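Local structure of protein ACDH-11, isoform b (4Y9J) at residues B[187-192]-B[286-291]; B[258-261]-B[265-268]. The protein is a flavoprotein of the acyl-CoA dehydrogenase family that binds flavin-adenine dinucleotide in a homotetrameric assembly. All blocks are in the same frame, centred on the assembly; numbering follows the deposited sequence. Where two conformers were deposited one is given.

Interaction 1 of 2, residues B[187-192]-B[286-291]. With FAD (flavin-adenine dinucleotide), chain E.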
loop_
_atom_site.group_PDB
_atom_site.type_symbol
_atom_site.label_atom_id
_atom_site.label_comp_id
_atom_site.label_asym_id
_atom_site.label_seq_id
_atom_site.Cartn_x
_atom_site.Cartn_y
_atom_site.Cartn_z
ATOM N N GLY B 187 8.507 -23.431 -15.888
ATOM C CA GLY B 187 9.593 -22.477 -15.619
ATOM C C GLY B 187 10.948 -23.041 -15.987
ATOM O O GLY B 187 11.033 -24.146 -16.524
ATOM N N GLN B 188 11.985 -22.243 -15.773
ATOM C CA GLN B 188 13.345 -22.526 -16.225
ATOM C C GLN B 188 14.189 -21.900 -15.107
ATOM O O GLN B 188 14.210 -20.677 -14.974
ATOM C CB GLN B 188 13.575 -21.804 -17.580
ATOM C CG GLN B 188 15.045 -21.734 -18.138
ATOM C CD GLN B 188 15.212 -20.766 -19.321
ATOM O OE1 GLN B 188 14.294 -20.027 -19.681
ATOM N NE2 GLN B 188 16.438 -20.705 -19.885
ATOM N N TRP B 189 14.883 -22.725 -14.322
ATOM C CA TRP B 189 15.619 -22.221 -13.121
ATOM C C TRP B 189 17.138 -22.444 -13.246
ATOM O O TRP B 189 17.705 -23.418 -12.760
ATOM C CB TRP B 189 15.130 -22.871 -11.831
ATOM C CG TRP B 189 13.650 -22.780 -11.550
ATOM C CD1 TRP B 189 12.731 -21.951 -12.110
ATOM C CD2 TRP B 189 12.935 -23.580 -10.609
ATOM N NE1 TRP B 189 11.474 -22.198 -11.581
ATOM C CE2 TRP B 189 11.571 -23.200 -10.676
ATOM C CE3 TRP B 189 13.309 -24.593 -9.735
ATOM C CZ2 TRP B 189 10.619 -23.758 -9.892
ATOM C CZ3 TRP B 189 12.359 -25.172 -8.971
ATOM C CH2 TRP B 189 11.020 -24.758 -9.057
ATOM N N MET B 190 17.796 -21.500 -13.883
ATOM C CA MET B 190 19.213 -21.522 -14.121
ATOM C C MET B 190 20.053 -20.610 -13.256
ATOM O O MET B 190 21.146 -21.015 -12.721
ATOM C CB MET B 190 19.498 -21.169 -15.589
ATOM C CG MET B 190 19.163 -22.319 -16.501
ATOM S SD MET B 190 19.314 -21.951 -18.283
ATOM C CE MET B 190 21.074 -21.589 -18.429
ATOM N N THR B 191 19.580 -19.385 -13.148
ATOM C CA THR B 191 20.311 -18.293 -12.556
ATOM C C THR B 191 20.465 -18.458 -11.069
ATOM O O THR B 191 19.485 -18.723 -10.357
ATOM C CB THR B 191 19.732 -16.959 -12.908
ATOM O OG1 THR B 191 19.694 -16.786 -14.315
ATOM C CG2 THR B 191 20.526 -15.830 -12.238
ATOM N N GLU B 192 21.704 -18.317 -10.598
ATOM C CA GLU B 192 21.977 -18.375 -9.165
ATOM C C GLU B 192 22.745 -17.114 -8.718
ATOM O O GLU B 192 23.173 -16.337 -9.559
ATOM C CB GLU B 192 22.692 -19.657 -8.821
ATOM C CG GLU B 192 21.886 -20.924 -9.230
ATOM C CD GLU B 192 22.254 -22.179 -8.522
ATOM O OE1 GLU B 192 23.084 -22.169 -7.563
ATOM O OE2 GLU B 192 21.751 -23.263 -8.969
ATOM N N ALA B 286 10.409 -15.145 -8.181
ATOM C CA ALA B 286 10.831 -15.423 -6.815
ATOM C C ALA B 286 12.254 -15.831 -6.699
ATOM O O ALA B 286 12.916 -16.241 -7.685
ATOM C CB ALA B 286 9.940 -16.564 -6.259
ATOM N N GLU B 287 12.758 -15.787 -5.486
ATOM C CA GLU B 287 13.934 -16.543 -5.108
ATOM C C GLU B 287 13.458 -17.824 -4.421
ATOM O O GLU B 287 12.598 -17.768 -3.526
ATOM C CB GLU B 287 14.811 -15.773 -4.135
ATOM C CG GLU B 287 15.258 -14.423 -4.697
ATOM C CD GLU B 287 15.949 -13.503 -3.710
ATOM O OE1 GLU B 287 16.412 -13.973 -2.621
ATOM O OE2 GLU B 287 16.011 -12.290 -4.086
ATOM N N LEU B 288 14.051 -18.926 -4.792
ATOM C CA LEU B 288 13.674 -20.266 -4.291
ATOM C C LEU B 288 14.771 -20.911 -3.530
ATOM O O LEU B 288 15.902 -21.078 -4.041
ATOM C CB LEU B 288 13.204 -21.200 -5.432
ATOM C CG LEU B 288 12.079 -20.671 -6.325
ATOM C CD1 LEU B 288 11.851 -21.740 -7.395
ATOM C CD2 LEU B 288 10.853 -20.302 -5.589
ATOM N N LEU B 289 14.435 -21.417 -2.355
ATOM C CA LEU B 289 15.325 -22.240 -1.608
ATOM C C LEU B 289 14.849 -23.664 -1.741
ATOM O O LEU B 289 13.755 -24.025 -1.235
ATOM C CB LEU B 289 15.453 -21.759 -0.159
ATOM C CG LEU B 289 16.244 -22.616 0.819
ATOM C CD1 LEU B 289 17.685 -22.828 0.392
ATOM C CD2 LEU B 289 16.311 -22.082 2.258
ATOM N N LEU B 290 15.686 -24.470 -2.374
ATOM C CA LEU B 290 15.468 -25.912 -2.630
ATOM C C LEU B 290 16.123 -26.725 -1.555
ATOM O O LEU B 290 17.359 -26.686 -1.348
ATOM C CB LEU B 290 16.010 -26.341 -3.980
ATOM C CG LEU B 290 15.180 -26.100 -5.257
ATOM C CD1 LEU B 290 14.440 -24.824 -5.353
ATOM C CD2 LEU B 290 15.993 -26.264 -6.510
ATOM N N ASP B 291 15.306 -27.471 -0.832
ATOM C CA ASP B 291 15.798 -28.354 0.176
ATOM C C ASP B 291 15.065 -29.666 0.091
ATOM O O ASP B 291 14.055 -29.874 0.782
ATOM C CB ASP B 291 15.606 -27.726 1.553
ATOM C CG ASP B 291 16.103 -28.608 2.671
ATOM O OD1 ASP B 291 16.758 -29.655 2.438
ATOM O OD2 ASP B 291 15.803 -28.253 3.821
HETATM P PA FAD E . 25.947 -11.050 -14.809
HETATM O O1A FAD E . 26.466 -12.144 -15.741
HETATM O O2A FAD E . 26.511 -11.002 -13.379
HETATM O O5B FAD E . 26.356 -9.599 -15.388
HETATM C C5B FAD E . 25.944 -9.241 -16.702
HETATM C C4B FAD E . 26.984 -8.309 -17.257
HETATM O O4B FAD E . 28.214 -9.066 -17.253
HETATM C C3B FAD E . 26.699 -7.836 -18.646
HETATM O O3B FAD E . 27.468 -6.622 -18.988
HETATM C C2B FAD E . 27.381 -8.949 -19.420
HETATM O O2B FAD E . 27.667 -8.559 -20.773
HETATM C C1B FAD E . 28.671 -9.139 -18.587
HETATM N N9A FAD E . 29.341 -10.417 -18.895
HETATM C C8A FAD E . 28.986 -11.660 -18.442
HETATM N N7A FAD E . 29.805 -12.602 -18.997
HETATM C C5A FAD E . 30.725 -11.949 -19.773
HETATM C C6A FAD E . 31.858 -12.342 -20.614
HETATM N N6A FAD E . 32.213 -13.654 -20.710
HETATM N N1A FAD E . 32.522 -11.348 -21.255
HETATM C C2A FAD E . 32.155 -10.064 -21.170
HETATM N N3A FAD E . 31.141 -9.630 -20.421
HETATM C C4A FAD E . 30.409 -10.521 -19.712
HETATM N N1 FAD E . 16.910 -16.592 -14.779
HETATM C C2 FAD E . 16.376 -17.845 -14.662
HETATM O O2 FAD E . 17.171 -18.817 -14.747
HETATM N N3 FAD E . 15.113 -18.094 -14.586
HETATM C C4 FAD E . 14.157 -17.196 -14.528
HETATM O O4 FAD E . 12.989 -17.499 -14.428
HETATM C C4X FAD E . 14.647 -15.774 -14.624
HETATM N N5 FAD E . 13.697 -14.755 -14.434
HETATM C C5X FAD E . 14.283 -13.461 -14.521
HETATM C C6 FAD E . 13.343 -12.395 -14.401
HETATM C C7 FAD E . 13.836 -11.051 -14.507
HETATM C C7M FAD E . 12.795 -9.983 -14.416
HETATM C C8 FAD E . 15.263 -10.841 -14.644
HETATM C C8M FAD E . 15.803 -9.404 -14.725
HETATM C C9 FAD E . 16.187 -11.874 -14.757
HETATM C C9A FAD E . 15.717 -13.225 -14.668
HETATM N N10 FAD E . 16.615 -14.254 -14.734
HETATM C C10 FAD E . 16.074 -15.562 -14.676
HETATM C "C1'" FAD E . 18.016 -14.033 -14.776
HETATM C "C2'" FAD E . 18.699 -13.626 -16.088
HETATM O "O2'" FAD E . 18.853 -14.712 -16.980
HETATM C "C3'" FAD E . 20.066 -13.040 -15.748
HETATM O "O3'" FAD E . 19.785 -11.856 -15.044
HETATM C "C4'" FAD E . 20.888 -12.790 -16.999
HETATM O "O4'" FAD E . 21.172 -14.005 -17.695
HETATM C "C5'" FAD E . 22.179 -12.035 -16.663
HETATM O "O5'" FAD E . 22.984 -12.827 -15.696
HETATM P P FAD E . 23.346 -12.103 -14.244
HETATM O O1P FAD E . 22.100 -11.505 -13.722
HETATM O O2P FAD E . 24.134 -13.105 -13.438
HETATM O O3P FAD E . 24.364 -10.914 -14.721
#
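Leu288 sets one methyl, CD1, over one face of the Trp189 indole, above its six-membered ring, and so carries most of the contact between 286-291 and 187-192. CD1 lies 3.4 Å from the centroid of that ring, only 12° off its normal, a clear CH-pi contact on the benzo half of the indole. The two side chains meet at about a right angle. The CB bond of Trp189 already points to the strand, and with CG anti to the carbonyl carbon (chi1 -55°) the ring meets CD1 face-on. Two residues on, Leu290 brings its CD1 obliquely to Trp189 CZ3 at 4.2 Å. The backbones stay well apart, with 9.3 Å between Trp189 CA and Leu288 CA, and no hydrogen bond joins them.

The backbone of Gln188, Met190 and Thr191, with the Thr191 hydroxyl, faces the flavin. Gln188 O accepts from FAD N3 at 2.8 Å, while Met190 N and Thr191 N both give to FAD O2, each at 2.9 Å. Thr191 OG1 donates to FAD N1 at 2.8 Å, so N3, O2 and N1 along the pyrimidine edge are all bonded by this short segment.

This buried contact belongs to the beta domain of the family. Strand 186-189 pairs with 231-238, strand 285-298 with 214-225, 252-258 and 269-274; Leu288 also packs on Ile269 and Met271, and Gln188 and Met190 meet helix 304-338.

Interaction 2 of 2, residues B[258-261]-B[265-268]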
loop_
_atom_site.group_PDB
_atom_site.type_symbol
_atom_site.label_atom_id
_atom_site.label_comp_id
_atom_site.label_asym_id
_atom_site.label_seq_id
_atom_site.Cartn_x
_atom_site.Cartn_y
_atom_site.Cartn_z
ATOM N N LYS B 258 8.144 -31.296 -10.806
ATOM C CA LYS B 258 6.850 -30.706 -10.522
ATOM C C LYS B 258 7.028 -29.700 -9.371
ATOM O O LYS B 258 7.679 -30.033 -8.394
ATOM C CB LYS B 258 5.798 -31.730 -10.112
ATOM C CG LYS B 258 5.103 -32.378 -11.281
ATOM C CD LYS B 258 4.060 -33.326 -10.803
ATOM C CE LYS B 258 2.756 -32.631 -10.385
ATOM N NZ LYS B 258 2.158 -31.797 -11.439
ATOM N N ILE B 259 6.456 -28.515 -9.517
ATOM C CA ILE B 259 6.654 -27.429 -8.554
ATOM C C ILE B 259 5.839 -27.757 -7.293
ATOM O O ILE B 259 6.284 -27.515 -6.152
ATOM C CB ILE B 259 6.304 -26.088 -9.188
ATOM C CG1 ILE B 259 7.302 -25.806 -10.324
ATOM C CG2 ILE B 259 6.355 -24.932 -8.173
ATOM C CD1 ILE B 259 7.056 -24.481 -11.055
ATOM N N ARG B 260 4.664 -28.337 -7.474
ATOM C CA ARG B 260 3.748 -28.658 -6.372
ATOM C C ARG B 260 3.341 -30.094 -6.445
ATOM O O ARG B 260 3.248 -30.665 -7.516
ATOM C CB ARG B 260 2.496 -27.755 -6.387
ATOM C CG ARG B 260 2.845 -26.285 -6.154
ATOM C CD ARG B 260 1.637 -25.279 -6.258
ATOM N NE ARG B 260 2.174 -23.931 -6.075
ATOM C CZ ARG B 260 2.819 -23.208 -7.015
ATOM N NH1 ARG B 260 2.930 -23.609 -8.295
ATOM N NH2 ARG B 260 3.343 -22.025 -6.643
ATOM N N ASP B 261 3.142 -30.700 -5.278
ATOM C CA ASP B 261 2.825 -32.116 -5.174
ATOM C C ASP B 261 1.313 -32.309 -5.389
ATOM O O ASP B 261 0.607 -31.346 -5.720
ATOM C CB ASP B 261 3.310 -32.662 -3.820
ATOM C CG ASP B 261 2.414 -32.239 -2.620
ATOM O OD1 ASP B 261 1.368 -31.508 -2.752
ATOM O OD2 ASP B 261 2.783 -32.685 -1.516
ATOM N N ASN B 265 0.951 -28.657 -2.283
ATOM C CA ASN B 265 2.057 -28.198 -1.457
ATOM C C ASN B 265 3.321 -28.113 -2.288
ATOM O O ASN B 265 3.552 -28.934 -3.167
ATOM C CB ASN B 265 2.333 -29.162 -0.328
ATOM C CG ASN B 265 1.158 -29.314 0.624
ATOM O OD1 ASN B 265 0.451 -28.386 0.926
ATOM N ND2 ASN B 265 0.954 -30.497 1.056
ATOM N N LEU B 266 4.162 -27.144 -1.970
ATOM C CA LEU B 266 5.452 -27.043 -2.639
ATOM C C LEU B 266 6.324 -28.263 -2.506
ATOM O O LEU B 266 6.428 -28.898 -1.467
ATOM C CB LEU B 266 6.216 -25.769 -2.182
ATOM C CG LEU B 266 5.564 -24.524 -2.736
ATOM C CD1 LEU B 266 6.087 -23.273 -2.058
ATOM C CD2 LEU B 266 5.852 -24.459 -4.225
ATOM N N ASN B 267 6.957 -28.622 -3.614
ATOM C CA ASN B 267 7.814 -29.785 -3.657
ATOM C C ASN B 267 9.251 -29.466 -3.150
ATOM O O ASN B 267 10.111 -29.223 -3.945
ATOM C CB ASN B 267 7.828 -30.386 -5.119
ATOM C CG ASN B 267 8.887 -31.446 -5.356
ATOM O OD1 ASN B 267 9.349 -32.150 -4.472
ATOM N ND2 ASN B 267 9.299 -31.543 -6.620
ATOM N N GLY B 268 9.489 -29.548 -1.834
ATOM C CA GLY B 268 10.810 -29.287 -1.222
ATOM C C GLY B 268 11.305 -27.829 -1.470
ATOM O O GLY B 268 12.501 -27.611 -1.604
#
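The Arg260 guanidinium has the CD2 methyl of Leu266 over one face; the two side chains run side by side, and the same methyl lies 4.0 Å from Arg260 CG and 4.0 Å from Ile259 CG2. The polar end of Arg260 turns elsewhere, NH2 bonding to Val227 O. In the Asn267 amide, ND2 donates to Lys258 O at 2.8 Å, with the acceptor almost in the amide plane and the N-H...O angle 162°. The group can point across because CG stands anti to the backbone N (chi1 169°). A further ND2 bond goes to Ile294 O, tying this loop to strand 285-298. The Asp261 carboxylate is approached differently: Asn265 N reaches OD1 at 2.9 Å from well above its plane, 48° out of it.

Between these groups run two backbone bonds, Asn267 N to Ile259 O and Asp261 N to Asn265 O, both 2.8 Å. They flank Arg260 and Leu266 as a single antiparallel bridge, a non-hydrogen-bonded pair, into which Arg260 CA brings a CA-H...O contact at 3.2 Å from Asn265 O. Beyond it the chain bends through an inverse gamma turn centred on Asn267.

Chemically, two backbone bonds form the bridge of this tight loop and side chains supplement them, an amide at one end and a carboxylate at the other. OD1 also accepts a weak bond from Ser263 N, and these backbone N-H groups would probably ease the negative charge of Asp261.

Interactions 1 and 2 lie 13 Å apart between centres, on the same side of the chain's centre and within the middle domain, and they join directly. Asp291 N lies 2.9 Å from Gly268 O, a probable hydrogen bond carrying the end of 286-291 to the loop. Ile259 CD1 packs at 3.8 Å on Trp189 CZ2, so the indole gathers side chains from both contacts. Segment 187-192 touches the flavin itself, whereas the side chain of Ile259 stands about 10 Å from FAD and about 13 Å from the bound undecanethioate ligand. The loop is thus one layer removed from the flavin, in contact with the flavin-binding segment through Trp189.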